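Long-range contacts in AceL NrdHF-1-1 Intein (Metagenome, PDB 6ZGQ), which belongs to the naturally split class 3 inteins, which excise themselves and join their flanking polypeptides, and is captured here as a linked, splice-inactive variant: residues Asp5-Val10 and Phe131-Val136; Lys13-Ala18 and Glu31-Asp36; Glu24-Glu29 and Thr45-Thr50. All coordinates share one frame; numbering follows the deposited sequence.

Contact 1: Asp5-Val10 and Phe131-Val136; sequences DEALLV and FHALSV
Phe131, His132 and Ala7 bury the most surface where Asp5-Val10 meets Phe131-Val136. The backbones are joined at Leu8 and His132, an antiparallel hydrogen-bonded pair: Leu8 N donates to His132 O at 2.6 Å, nearly straight at 175°, and His132 N returns a bond to Leu8 O at 2.8 Å. Leu9 and Phe131 form a non-hydrogen-bonded pair whose side chains set out in different directions, yet Leu9 CD1 reaches over one ring face, shifted toward the rim and 4.2 Å from Phe131 CZ. With CG anti to its own carbonyl carbon (chi1 -63°), the Phe131 ring lies along the backbone of Leu8-Leu9, CD2 coming 3.6 Å from Leu9 N. The methyl of Ala7 faces Phe131 CB at 3.3 Å. The imidazole of His132 runs beside Val10 and points the same way, its NE2 lying 4.0 Å from Val10 CG2; the polar partner of that nitrogen is Glu130.

Ala133 probably marks the engineered cysteine-to-alanine site. The sequence pattern, with the intein probably starting at Ala7, makes the Glu6-Ala7 peptide bond the probable upstream junction. Ala133 CB is 4.0 Å from Glu6 O, which would fit class 3 chemistry, an internal cysteine here attacking the Glu6 carbonyl. Strand 128-135 is the middle of a three-stranded antiparallel sheet: strand 8-9 flanks it here, and strand 49-55 takes its other edge through backbone bonds of Phe131 with Val53 and Ala133 with Gln51.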
ATOM      1  N   ASP A   5       1.256  11.323   7.637  1.00 38.82           N
ATOM      2  CA  ASP A   5       2.703  11.103   7.908  1.00 37.76           C
ATOM      3  C   ASP A   5       3.161   9.805   7.232  1.00 36.95           C
ATOM      4  O   ASP A   5       4.051   9.866   6.374  1.00 41.14           O
ATOM      5  CB  ASP A   5       2.983  11.084   9.419  1.00 40.20           C
ATOM      6  CG  ASP A   5       4.467  10.988   9.749  1.00 39.63           C
ATOM      7  OD1 ASP A   5       5.305  11.185   8.843  1.00 41.98           O
ATOM      8  OD2 ASP A   5       4.791  10.706  10.919  1.00 44.54           O
ATOM      9  N   GLU A   6       2.525   8.679   7.610  1.00 37.30           N
ATOM     10  CA  GLU A   6       2.782   7.320   7.084  1.00 32.85           C
ATOM     11  C   GLU A   6       1.523   6.796   6.349  1.00 27.52           C
ATOM     12  O   GLU A   6       1.222   5.595   6.392  1.00 30.02           O
ATOM     13  CB  GLU A   6       3.173   6.393   8.250  1.00 34.63           C
ATOM     14  CG  GLU A   6       4.003   5.180   7.861  1.00 36.24           C
ATOM     15  CD  GLU A   6       4.801   4.613   9.022  1.00 39.13           C
ATOM     16  OE1 GLU A   6       4.183   4.009   9.925  1.00 36.08           O
ATOM     17  OE2 GLU A   6       6.046   4.769   9.034  1.00 42.33           O
ATOM     18  N   ALA A   7       0.839   7.704   5.645  1.00 20.57           N
ATOM     19  CA  ALA A   7      -0.564   7.562   5.228  1.00 14.89           C
ATOM     20  C   ALA A   7      -0.712   7.421   3.706  1.00 13.65           C
ATOM     21  O   ALA A   7       0.259   7.662   2.975  1.00 13.37           O
ATOM     22  CB  ALA A   7      -1.330   8.775   5.735  1.00 13.08           C
ATOM     23  N   LEU A   8      -1.913   7.022   3.262  1.00 13.45           N
ATOM     24  CA  LEU A   8      -2.274   6.851   1.838  1.00 13.34           C
ATOM     25  C   LEU A   8      -3.286   7.926   1.442  1.00 14.36           C
ATOM     26  O   LEU A   8      -4.153   8.245   2.264  1.00 13.97           O
ATOM     27  CB  LEU A   8      -2.905   5.470   1.624  1.00 12.18           C
ATOM     28  CG  LEU A   8      -2.038   4.287   2.042  1.00 13.39           C
ATOM     29  CD1 LEU A   8      -2.873   3.026   2.198  1.00 13.72           C
ATOM     30  CD2 LEU A   8      -0.929   4.066   1.028  1.00 13.88           C
ATOM     31  N   LEU A   9      -3.190   8.436   0.204  1.00 13.81           N
ATOM     32  CA  LEU A   9      -4.077   9.497  -0.313  1.00 13.88           C
ATOM     33  C   LEU A   9      -5.530   9.074  -0.141  1.00 13.83           C
ATOM     34  O   LEU A   9      -5.846   7.898  -0.371  1.00 15.49           O
ATOM     35  CB  LEU A   9      -3.799   9.769  -1.797  1.00 13.99           C
ATOM     36  CG  LEU A   9      -4.594  10.922  -2.411  1.00 14.44           C
ATOM     37  CD1 LEU A   9      -4.243  12.226  -1.717  1.00 15.23           C
ATOM     38  CD2 LEU A   9      -4.337  11.024  -3.902  1.00 15.40           C
ATOM     39  N   VAL A  10      -6.396  10.013   0.260  1.00 13.26           N
ATOM     40  CA  VAL A  10      -7.844   9.759   0.393  1.00 13.11           C
ATOM     41  C   VAL A  10      -8.349   9.126  -0.911  1.00 12.97           C
ATOM     42  O   VAL A  10      -7.838   9.460  -1.997  1.00 12.78           O
ATOM     43  CB  VAL A  10      -8.646  11.046   0.747  1.00 13.80           C
ATOM     44  CG1 VAL A  10      -8.527  12.113  -0.335  1.00 13.40           C
ATOM     45  CG2 VAL A  10     -10.109  10.728   1.029  1.00 13.56           C
ATOM     46  N   PHE A 131      -5.021  12.306   4.036  1.00 10.70           N
ATOM     47  CA  PHE A 131      -4.398  10.975   3.885  1.00 10.19           C
ATOM     48  C   PHE A 131      -4.867  10.107   5.069  1.00 10.23           C
ATOM     49  O   PHE A 131      -5.061  10.625   6.182  1.00 10.69           O
ATOM     50  CB  PHE A 131      -2.858  11.035   3.896  1.00  9.44           C
ATOM     51  CG  PHE A 131      -2.234  11.812   2.763  1.00 10.19           C
ATOM     52  CD1 PHE A 131      -2.343  13.189   2.701  1.00 11.92           C
ATOM     53  CD2 PHE A 131      -1.482  11.167   1.788  1.00 10.90           C
ATOM     54  CE1 PHE A 131      -1.759  13.905   1.671  1.00 11.72           C
ATOM     55  CE2 PHE A 131      -0.888  11.887   0.761  1.00 11.06           C
ATOM     56  CZ  PHE A 131      -1.026  13.257   0.704  1.00 11.41           C
ATOM     57  N   HIS A 132      -5.043   8.809   4.818  1.00  8.37           N
ATOM     58  CA  HIS A 132      -5.535   7.852   5.805  1.00  8.55           C
ATOM     59  C   HIS A 132      -4.533   6.682   5.910  1.00  9.69           C
ATOM     60  O   HIS A 132      -3.789   6.423   4.943  1.00 10.43           O
ATOM     61  CB  HIS A 132      -6.939   7.373   5.404  1.00  7.91           C
ATOM     62  CG  HIS A 132      -7.961   8.462   5.368  1.00  7.29           C
ATOM     63  ND1 HIS A 132      -8.812   8.713   6.421  1.00  7.63           N
ATOM     64  CD2 HIS A 132      -8.274   9.364   4.408  1.00  7.50           C
ATOM     65  CE1 HIS A 132      -9.598   9.731   6.118  1.00  7.47           C
ATOM     66  NE2 HIS A 132      -9.291  10.146   4.901  1.00  8.22           N
ATOM     67  N   ALA A 133      -4.495   6.041   7.084  1.00  9.60           N
ATOM     68  CA  ALA A 133      -3.612   4.899   7.388  1.00  9.47           C
ATOM     69  C   ALA A 133      -4.336   3.871   8.259  1.00  9.17           C
ATOM     70  O   ALA A 133      -5.222   4.251   9.020  1.00 10.04           O
ATOM     71  CB  ALA A 133      -2.351   5.373   8.100  1.00  9.47           C
ATOM     72  N   LEU A 134      -3.955   2.593   8.127  1.00  9.19           N
ATOM     73  CA  LEU A 134      -4.431   1.482   8.969  1.00  9.10           C
ATOM     74  C   LEU A 134      -3.240   0.765   9.613  1.00  9.71           C
ATOM     75  O   LEU A 134      -2.164   0.724   9.013  1.00  9.59           O
ATOM     76  CB  LEU A 134      -5.191   0.456   8.116  1.00  9.21           C
ATOM     77  CG  LEU A 134      -6.248   0.992   7.158  1.00  9.46           C
ATOM     78  CD1 LEU A 134      -6.832  -0.153   6.338  1.00  9.71           C
ATOM     79  CD2 LEU A 134      -7.335   1.719   7.925  1.00  9.67           C
ATOM     80  N   SER A 135      -3.447   0.227  10.817  1.00  9.84           N
ATOM     81  CA  SER A 135      -2.551  -0.757  11.435  1.00 10.12           C
ATOM     82  C   SER A 135      -3.240  -2.123  11.379  1.00 10.31           C
ATOM     83  O   SER A 135      -4.417  -2.225  11.747  1.00  9.93           O
ATOM     84  CB  SER A 135      -2.226  -0.359  12.874  1.00 10.92           C
ATOM     85  OG  SER A 135      -1.689   0.959  12.902  1.00 12.65           O
ATOM     86  N   VAL A 136      -2.524  -3.129  10.864  1.00 10.60           N
ATOM     87  CA  VAL A 136      -2.947  -4.547  10.887  1.00 11.13           C
ATOM     88  C   VAL A 136      -1.788  -5.404  11.420  1.00 11.36           C
ATOM     89  O   VAL A 136      -0.628  -5.067  11.208  1.00 11.84           O
ATOM     90  CB  VAL A 136      -3.405  -5.044   9.487  1.00 11.31           C
ATOM     91  CG1 VAL A 136      -4.780  -4.500   9.142  1.00 11.55           C
ATOM     92  CG2 VAL A 136      -2.400  -4.686   8.400  1.00 10.97           C
TER

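Contact 2: Lys13-Ala18 and Glu31-Asp36; sequences KVTTKA and EVLQFD
Val14 and Val32 meet through their CG1 methyls, the two side chains crossing at a slant. In each valine CG1 is anti to the backbone N (chi1 169° and 173°), which brings the pair to 3.5 Å between Val14 CG1 and Val32 CG1. That is tighter than an ordinary carbon contact, but Val32 is modelled in two conformers, so no strain can safely be read from it. Phe141 packs against both valines.

Thr15 and Leu33 are arranged differently: they run side by side and point the same way, with Thr15 CG2 4.0 Å from Leu33 CD2. The threonine methyl thus faces the leucine, while OG1 is hydrogen-bonded to OD1 of Asp20. Val142 touches both side chains. Between the two apolar pairs the backbones make a single bridge at Thr16 and Val32. Leu33 N donates to Thr15 O at 2.9 Å, almost straight although tilted from the carbonyl plane, and Lys17 N donates to Glu31 O, also at 2.9 Å. The same Glu31 O receives a CA-H...O contact from Thr16 CA at 3.1 Å.

Lys17 and Glu31 extend alongside each other at the exposed end. Aliphatic Lys17 CD lies 4.0 Å from Glu31 OE1, whereas Lys17 NZ stays 5.2 Å from Glu31 OE2; the opposite charges could attract weakly but are not in contact. Thr16 OG1 accepts a long bond from Ala18 N at 3.3 Å, closing an ST turn just after strand 13-15. With short strand segments inclined at 74°, the contact is a local strand crossing joined by one bridge, as suits the all-beta, strongly bent fold of the Hedgehog/intein (HINT) family.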
ATOM      1  N   LYS A  13      -8.554   2.698  -2.396  1.00  8.72           N
ATOM      2  CA  LYS A  13      -9.435   1.592  -1.985  1.00  9.08           C
ATOM      3  C   LYS A  13      -8.610   0.523  -1.266  1.00  8.96           C
ATOM      4  O   LYS A  13      -7.492   0.244  -1.687  1.00  9.06           O
ATOM      5  CB  LYS A  13     -10.183   0.999  -3.185  1.00 10.00           C
ATOM      6  CG  LYS A  13     -11.328   1.876  -3.652  1.00 11.16           C
ATOM      7  CD  LYS A  13     -12.008   1.309  -4.872  1.00 12.88           C
ATOM      8  CE  LYS A  13     -12.993   2.312  -5.427  1.00 15.64           C
ATOM      9  NZ  LYS A  13     -14.087   2.629  -4.471  1.00 18.31           N
ATOM     10  N   VAL A  14      -9.159  -0.012  -0.170  1.00  9.08           N
ATOM     11  CA  VAL A  14      -8.561  -1.102   0.619  1.00  8.74           C
ATOM     12  C   VAL A  14      -9.412  -2.350   0.358  1.00  9.08           C
ATOM     13  O   VAL A  14     -10.641  -2.284   0.485  1.00  8.75           O
ATOM     14  CB  VAL A  14      -8.542  -0.766   2.133  1.00  8.79           C
ATOM     15  CG1 VAL A  14      -8.178  -1.984   2.977  1.00  9.19           C
ATOM     16  CG2 VAL A  14      -7.586   0.388   2.420  1.00  8.89           C
ATOM     17  N   THR A  15      -8.767  -3.447  -0.048  1.00  8.92           N
ATOM     18  CA  THR A  15      -9.467  -4.716  -0.302  1.00  9.01           C
ATOM     19  C   THR A  15      -9.894  -5.318   1.031  1.00  8.78           C
ATOM     20  O   THR A  15      -9.062  -5.429   1.928  1.00  9.01           O
ATOM     21  CB  THR A  15      -8.594  -5.651  -1.146  1.00  8.90           C
ATOM     22  OG1 THR A  15      -8.358  -4.969  -2.374  1.00  9.47           O
ATOM     23  CG2 THR A  15      -9.266  -6.995  -1.431  1.00  8.47           C
ATOM     24  N   THR A  16     -11.196  -5.616   1.147  1.00  8.79           N
ATOM     25  CA  THR A  16     -11.837  -6.212   2.334  1.00  9.06           C
ATOM     26  C   THR A  16     -12.510  -7.519   1.888  1.00 10.05           C
ATOM     27  O   THR A  16     -12.495  -7.804   0.681  1.00 10.81           O
ATOM     28  CB  THR A  16     -12.861  -5.243   2.988  1.00  8.53           C
ATOM     29  OG1 THR A  16     -14.108  -5.275   2.286  1.00  8.85           O
ATOM     30  CG2 THR A  16     -12.346  -3.813   3.010  1.00  8.77           C
ATOM     31  N   LYS A  17     -13.063  -8.293   2.836  1.00 11.03           N
ATOM     32  CA  LYS A  17     -13.775  -9.553   2.536  1.00 11.91           C
ATOM     33  C   LYS A  17     -15.010  -9.299   1.654  1.00 12.39           C
ATOM     34  O   LYS A  17     -15.380 -10.176   0.877  1.00 12.25           O
ATOM     35  CB  LYS A  17     -14.189 -10.309   3.817  1.00 13.35           C
ATOM     36  CG  LYS A  17     -14.520 -11.790   3.577  1.00 15.51           C
ATOM     37  CD  LYS A  17     -15.128 -12.500   4.781  1.00 18.92           C
ATOM     38  CE  LYS A  17     -15.760 -13.822   4.366  1.00 20.77           C
ATOM     39  NZ  LYS A  17     -16.253 -14.624   5.519  1.00 23.57           N
ATOM     40  N   ALA A  18     -15.627  -8.117   1.774  1.00 11.45           N
ATOM     41  CA  ALA A  18     -16.860  -7.775   1.045  1.00 11.39           C
ATOM     42  C   ALA A  18     -16.581  -7.164  -0.334  1.00 10.43           C
ATOM     43  O   ALA A  18     -17.377  -7.358  -1.254  1.00 10.97           O
ATOM     44  CB  ALA A  18     -17.717  -6.839   1.881  1.00 13.02           C
ATOM     45  N   GLU A  31     -13.083  -6.061   7.743  1.00  9.02           N
ATOM     46  CA  GLU A  31     -12.213  -7.235   7.577  1.00  9.15           C
ATOM     47  C   GLU A  31     -11.299  -6.995   6.371  1.00  8.55           C
ATOM     48  O   GLU A  31     -11.700  -7.274   5.231  1.00  8.97           O
ATOM     49  CB  GLU A  31     -13.069  -8.492   7.382  1.00 10.96           C
ATOM     50  CG  GLU A  31     -14.033  -8.733   8.529  1.00 12.30           C
ATOM     51  CD  GLU A  31     -14.891  -9.959   8.308  1.00 15.42           C
ATOM     52  OE1 GLU A  31     -15.925  -9.849   7.614  1.00 19.06           O
ATOM     53  OE2 GLU A  31     -14.526 -11.028   8.831  1.00 20.27           O
ATOM     54  N   VAL A  32     -10.082  -6.520   6.645  0.77  7.63           N
ATOM     55  CA  VAL A  32      -9.132  -6.042   5.626  0.77  7.56           C
ATOM     56  C   VAL A  32      -8.220  -7.193   5.211  0.77  7.73           C
ATOM     57  O   VAL A  32      -7.760  -7.940   6.085  0.77  8.20           O
ATOM     58  CB  VAL A  32      -8.281  -4.867   6.184  0.77  7.02           C
ATOM     59  CG1 VAL A  32      -7.174  -4.454   5.222  0.77  6.98           C
ATOM     60  CG2 VAL A  32      -9.172  -3.673   6.512  0.77  7.00           C
ATOM     61  N   LEU A  33      -7.971  -7.328   3.903  1.00  7.89           N
ATOM     62  CA  LEU A  33      -7.010  -8.320   3.383  1.00  8.56           C
ATOM     63  C   LEU A  33      -5.601  -7.847   3.739  1.00  9.20           C
ATOM     64  O   LEU A  33      -5.112  -6.869   3.147  1.00  8.96           O
ATOM     65  CB  LEU A  33      -7.156  -8.489   1.864  1.00  8.54           C
ATOM     66  CG  LEU A  33      -6.300  -9.596   1.236  1.00  8.79           C
ATOM     67  CD1 LEU A  33      -6.611 -10.947   1.864  1.00  8.35           C
ATOM     68  CD2 LEU A  33      -6.490  -9.652  -0.270  1.00  8.76           C
ATOM     69  N   GLN A  34      -4.991  -8.503   4.734  1.00  9.90           N
ATOM     70  CA  GLN A  34      -3.615  -8.220   5.153  1.00 10.59           C
ATOM     71  C   GLN A  34      -2.688  -9.230   4.484  1.00 10.82           C
ATOM     72  O   GLN A  34      -3.159 -10.269   4.006  1.00 10.91           O
ATOM     73  CB  GLN A  34      -3.471  -8.228   6.687  1.00 10.90           C
ATOM     74  CG  GLN A  34      -3.538  -9.595   7.350  1.00 11.59           C
ATOM     75  CD  GLN A  34      -2.833  -9.605   8.686  1.00 12.55           C
ATOM     76  OE1 GLN A  34      -2.869  -8.624   9.426  1.00 12.18           O
ATOM     77  NE2 GLN A  34      -2.168 -10.708   8.997  1.00 13.36           N
ATOM     78  N   PHE A  35      -1.401  -8.876   4.427  1.00 11.12           N
ATOM     79  CA  PHE A  35      -0.299  -9.722   3.950  1.00 12.52           C
ATOM     80  C   PHE A  35       0.738  -9.765   5.081  1.00 15.08           C
ATOM     81  O   PHE A  35       1.251  -8.715   5.492  1.00 13.39           O
ATOM     82  CB  PHE A  35       0.281  -9.125   2.660  1.00 12.17           C
ATOM     83  CG  PHE A  35       1.425  -9.904   2.053  1.00 13.42           C
ATOM     84  CD1 PHE A  35       1.201 -11.105   1.398  1.00 14.22           C
ATOM     85  CD2 PHE A  35       2.719  -9.404   2.099  1.00 13.65           C
ATOM     86  CE1 PHE A  35       2.247 -11.802   0.816  1.00 15.64           C
ATOM     87  CE2 PHE A  35       3.770 -10.098   1.523  1.00 14.47           C
ATOM     88  CZ  PHE A  35       3.535 -11.301   0.885  1.00 16.08           C
ATOM     89  N   ASP A  36       1.002 -10.964   5.608  1.00 14.17           N
ATOM     90  CA  ASP A  36       1.948 -11.136   6.723  1.00 15.91           C
ATOM     91  C   ASP A  36       3.370 -11.111   6.148  1.00 16.50           C
ATOM     92  O   ASP A  36       3.696 -11.941   5.293  1.00 18.68           O
ATOM     93  CB  ASP A  36       1.667 -12.431   7.488  1.00 17.73           C
ATOM     94  CG  ASP A  36       2.552 -12.582   8.700  1.00 22.03           C
ATOM     95  OD1 ASP A  36       3.727 -12.962   8.520  1.00 25.05           O
ATOM     96  OD2 ASP A  36       2.082 -12.285   9.817  1.00 23.16           O
TER

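Contact 3: Glu24-Glu29 and Thr45-Thr50; sequences ENITLE and TNPTKT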
ATOM      1  N   GLU A  24     -10.910   5.955   3.567  1.00  9.13           N
ATOM      2  CA  GLU A  24     -11.501   6.926   4.517  1.00  9.62           C
ATOM      3  C   GLU A  24     -12.767   6.385   5.190  1.00  9.61           C
ATOM      4  O   GLU A  24     -13.239   7.000   6.155  1.00 10.09           O
ATOM      5  CB  GLU A  24     -11.847   8.253   3.835  1.00  9.49           C
ATOM      6  CG  GLU A  24     -12.895   8.127   2.736  1.00 10.42           C
ATOM      7  CD  GLU A  24     -12.300   8.038   1.343  1.00 10.52           C
ATOM      8  OE1 GLU A  24     -11.135   7.612   1.204  1.00 10.81           O
ATOM      9  OE2 GLU A  24     -13.005   8.408   0.387  1.00 12.02           O
ATOM     10  N   ASN A  25     -13.317   5.281   4.662  1.00  9.53           N
ATOM     11  CA  ASN A  25     -14.526   4.630   5.201  1.00  9.92           C
ATOM     12  C   ASN A  25     -14.208   3.362   6.004  1.00  9.76           C
ATOM     13  O   ASN A  25     -15.129   2.761   6.551  1.00 10.55           O
ATOM     14  CB  ASN A  25     -15.513   4.289   4.074  1.00 10.02           C
ATOM     15  CG  ASN A  25     -16.024   5.518   3.361  1.00 10.94           C
ATOM     16  OD1 ASN A  25     -16.030   5.578   2.135  1.00 11.48           O
ATOM     17  ND2 ASN A  25     -16.444   6.514   4.128  1.00 10.25           N
ATOM     18  N   ILE A  26     -12.933   2.964   6.081  1.00  9.16           N
ATOM     19  CA  ILE A  26     -12.515   1.777   6.858  1.00  9.12           C
ATOM     20  C   ILE A  26     -12.688   2.074   8.358  1.00  9.46           C
ATOM     21  O   ILE A  26     -12.285   3.153   8.817  1.00  9.91           O
ATOM     22  CB  ILE A  26     -11.048   1.376   6.549  1.00  8.55           C
ATOM     23  CG1 ILE A  26     -10.906   0.848   5.108  1.00  7.65           C
ATOM     24  CG2 ILE A  26     -10.527   0.361   7.565  1.00  8.33           C
ATOM     25  CD1 ILE A  26     -11.485  -0.532   4.881  1.00  7.12           C
ATOM     26  N   THR A  27     -13.319   1.135   9.080  1.00  8.99           N
ATOM     27  CA  THR A  27     -13.469   1.168  10.548  1.00  9.98           C
ATOM     28  C   THR A  27     -12.714  -0.031  11.137  1.00 10.42           C
ATOM     29  O   THR A  27     -12.219  -0.874  10.376  1.00  9.94           O
ATOM     30  CB  THR A  27     -14.947   1.071  10.994  1.00 11.91           C
ATOM     31  OG1 THR A  27     -15.366  -0.294  10.922  1.00 12.30           O
ATOM     32  CG2 THR A  27     -15.872   1.945  10.149  1.00 13.27           C
ATOM     33  N   LEU A  28     -12.656  -0.102  12.469  1.00 10.50           N
ATOM     34  CA  LEU A  28     -12.004  -1.203  13.190  1.00 10.22           C
ATOM     35  C   LEU A  28     -12.810  -2.508  13.020  1.00 11.19           C
ATOM     36  O   LEU A  28     -12.273  -3.594  13.263  1.00 12.92           O
ATOM     37  CB  LEU A  28     -11.844  -0.841  14.671  1.00  9.54           C
ATOM     38  CG  LEU A  28     -11.187   0.515  14.948  1.00  9.20           C
ATOM     39  CD1 LEU A  28     -11.172   0.801  16.441  1.00  9.09           C
ATOM     40  CD2 LEU A  28      -9.781   0.563  14.371  1.00  9.16           C
ATOM     41  N   GLU A  29     -14.074  -2.387  12.588  1.00 12.73           N
ATOM     42  CA  GLU A  29     -14.985  -3.535  12.376  1.00 13.86           C
ATOM     43  C   GLU A  29     -14.895  -4.129  10.960  1.00 11.59           C
ATOM     44  O   GLU A  29     -15.502  -5.175  10.705  1.00 12.75           O
ATOM     45  CB  GLU A  29     -16.428  -3.123  12.670  1.00 16.99           C
ATOM     46  CG  GLU A  29     -16.663  -2.729  14.116  1.00 20.75           C
ATOM     47  CD  GLU A  29     -18.078  -3.010  14.563  1.00 24.71           C
ATOM     48  OE1 GLU A  29     -19.015  -2.496  13.919  1.00 29.80           O
ATOM     49  OE2 GLU A  29     -18.251  -3.746  15.560  1.00 31.58           O
ATOM     50  N   THR A  45      -8.252  -9.585   8.597  0.99 11.77           N
ATOM     51  CA  THR A  45      -8.127  -9.203  10.015  0.99 11.96           C
ATOM     52  C   THR A  45      -8.755  -7.815  10.188  0.99 10.76           C
ATOM     53  O   THR A  45      -8.883  -7.087   9.207  0.99  9.57           O
ATOM     54  CB  THR A  45      -6.647  -9.105  10.450  0.99 12.94           C
ATOM     55  OG1 THR A  45      -5.978  -8.177   9.591  0.99 13.11           O
ATOM     56  CG2 THR A  45      -5.934 -10.458  10.386  0.99 12.27           C
ATOM     57  N   ASN A  46      -9.149  -7.478  11.417  1.00 10.26           N
ATOM     58  CA  ASN A  46      -9.655  -6.135  11.754  1.00 10.18           C
ATOM     59  C   ASN A  46      -8.443  -5.215  11.923  1.00 10.30           C
ATOM     60  O   ASN A  46      -7.437  -5.615  12.514  1.00 10.46           O
ATOM     61  CB  ASN A  46     -10.535  -6.173  13.012  1.00 10.58           C
ATOM     62  CG  ASN A  46     -11.728  -7.088  12.850  1.00 10.73           C
ATOM     63  OD1 ASN A  46     -12.706  -6.753  12.181  1.00 11.60           O
ATOM     64  ND2 ASN A  46     -11.641  -8.266  13.442  1.00 12.70           N
ATOM     65  N   PRO A  47      -8.505  -3.984  11.369  1.00  9.44           N
ATOM     66  CA  PRO A  47      -7.492  -2.980  11.711  1.00  9.54           C
ATOM     67  C   PRO A  47      -7.556  -2.689  13.212  1.00  9.93           C
ATOM     68  O   PRO A  47      -8.651  -2.744  13.774  1.00 10.22           O
ATOM     69  CB  PRO A  47      -7.895  -1.734  10.902  1.00  9.10           C
ATOM     70  CG  PRO A  47      -8.946  -2.176   9.936  1.00  8.80           C
ATOM     71  CD  PRO A  47      -9.501  -3.492  10.407  1.00  8.50           C
ATOM     72  N   THR A  48      -6.402  -2.412  13.831  1.00  9.87           N
ATOM     73  CA  THR A  48      -6.299  -2.064  15.260  1.00 10.35           C
ATOM     74  C   THR A  48      -6.250  -0.537  15.452  1.00 10.47           C
ATOM     75  O   THR A  48      -6.503  -0.062  16.555  1.00 10.46           O
ATOM     76  CB  THR A  48      -5.061  -2.709  15.913  1.00 10.41           C
ATOM     77  OG1 THR A  48      -3.890  -2.218  15.262  1.00 10.36           O
ATOM     78  CG2 THR A  48      -5.117  -4.237  15.817  1.00 10.55           C
ATOM     79  N   LYS A  49      -5.940   0.215  14.392  1.00 10.31           N
ATOM     80  CA  LYS A  49      -6.143   1.672  14.383  1.00 12.34           C
ATOM     81  C   LYS A  49      -6.282   2.214  12.959  1.00 12.23           C
ATOM     82  O   LYS A  49      -5.722   1.625  12.022  1.00 12.38           O
ATOM     83  CB  LYS A  49      -5.034   2.410  15.156  1.00 13.67           C
ATOM     84  CG  LYS A  49      -3.613   2.160  14.677  1.00 15.69           C
ATOM     85  CD  LYS A  49      -2.617   3.158  15.258  1.00 17.53           C
ATOM     86  CE  LYS A  49      -2.356   2.932  16.743  1.00 18.87           C
ATOM     87  NZ  LYS A  49      -1.625   1.661  17.021  1.00 19.00           N
ATOM     88  N   THR A  50      -7.070   3.292  12.827  1.00 10.76           N
ATOM     89  CA  THR A  50      -7.204   4.097  11.602  1.00 10.31           C
ATOM     90  C   THR A  50      -6.725   5.517  11.949  1.00 11.53           C
ATOM     91  O   THR A  50      -6.887   5.930  13.104  1.00 11.86           O
ATOM     92  CB  THR A  50      -8.664   4.156  11.117  1.00  9.80           C
ATOM     93  OG1 THR A  50      -9.444   4.842  12.095  1.00  9.78           O
ATOM     94  CG2 THR A  50      -9.240   2.761  10.904  1.00  8.93           C
TER
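Thr27, whose carbonyl oxygen faces the ring of Pro47, takes a hydrogen bond on OG1 from Glu29 N at 3.0 Å. The N-H...O angle of 143° is bent, as fits the small ST turn it closes, and this turn shapes the chain that passes over Thr45-Thr50. Pro47 is the apolar centre on the facing side: its CG lies 3.5 Å from Thr27 O and 3.8 Å from Ile26 CG2, the isoleucine and proline side chains crossing at about a right angle. Leu28 reaches over the other segment with its CD2 branch, 3.5 Å from Pro47 O and 3.8 Å from Lys49 CA. Thr50 completes the surface with CG2, which is 3.7 Å from Ile26 O and 4.1 Å from Leu28 CD2. An alanine in place of Pro47 lacks CG and CD, and would probably open a gap beside Ile26 CG2 and Thr27 O while letting the backbone there turn more freely. Asn46 CB adds a close contact of 3.1 Å to Leu28 O. Ile26 also touches Leu134 and Thr16. This is plain loop packing, joining the connection between strands 20-22 and 32-35 to the approach to strand 49-55 of the intein beta fold.

How the contacts relate
The three contacts form a continuous patch. The centres of contacts 1 and 2 are about 14 Å apart. Contact 3 has its centre about 11 Å from that of contact 1 and about 10 Å from that of contact 2. Leu134 joins contact 1 to contact 2, its CD1 lying 4.0 Å from Val14 CG2. Contact 3 meets the same strand further on, where Ser135 O and Thr48 N are 2.9 Å apart, probably hydrogen-bonded. Contacts 2 and 3 alternate along the chain, and Val32 packs on Pro47 between them. The probable site of the first splicing step, around Glu6 and Ala133, lies in contact 1; contacts 2 and 3 are packing between neighbouring strands and loops.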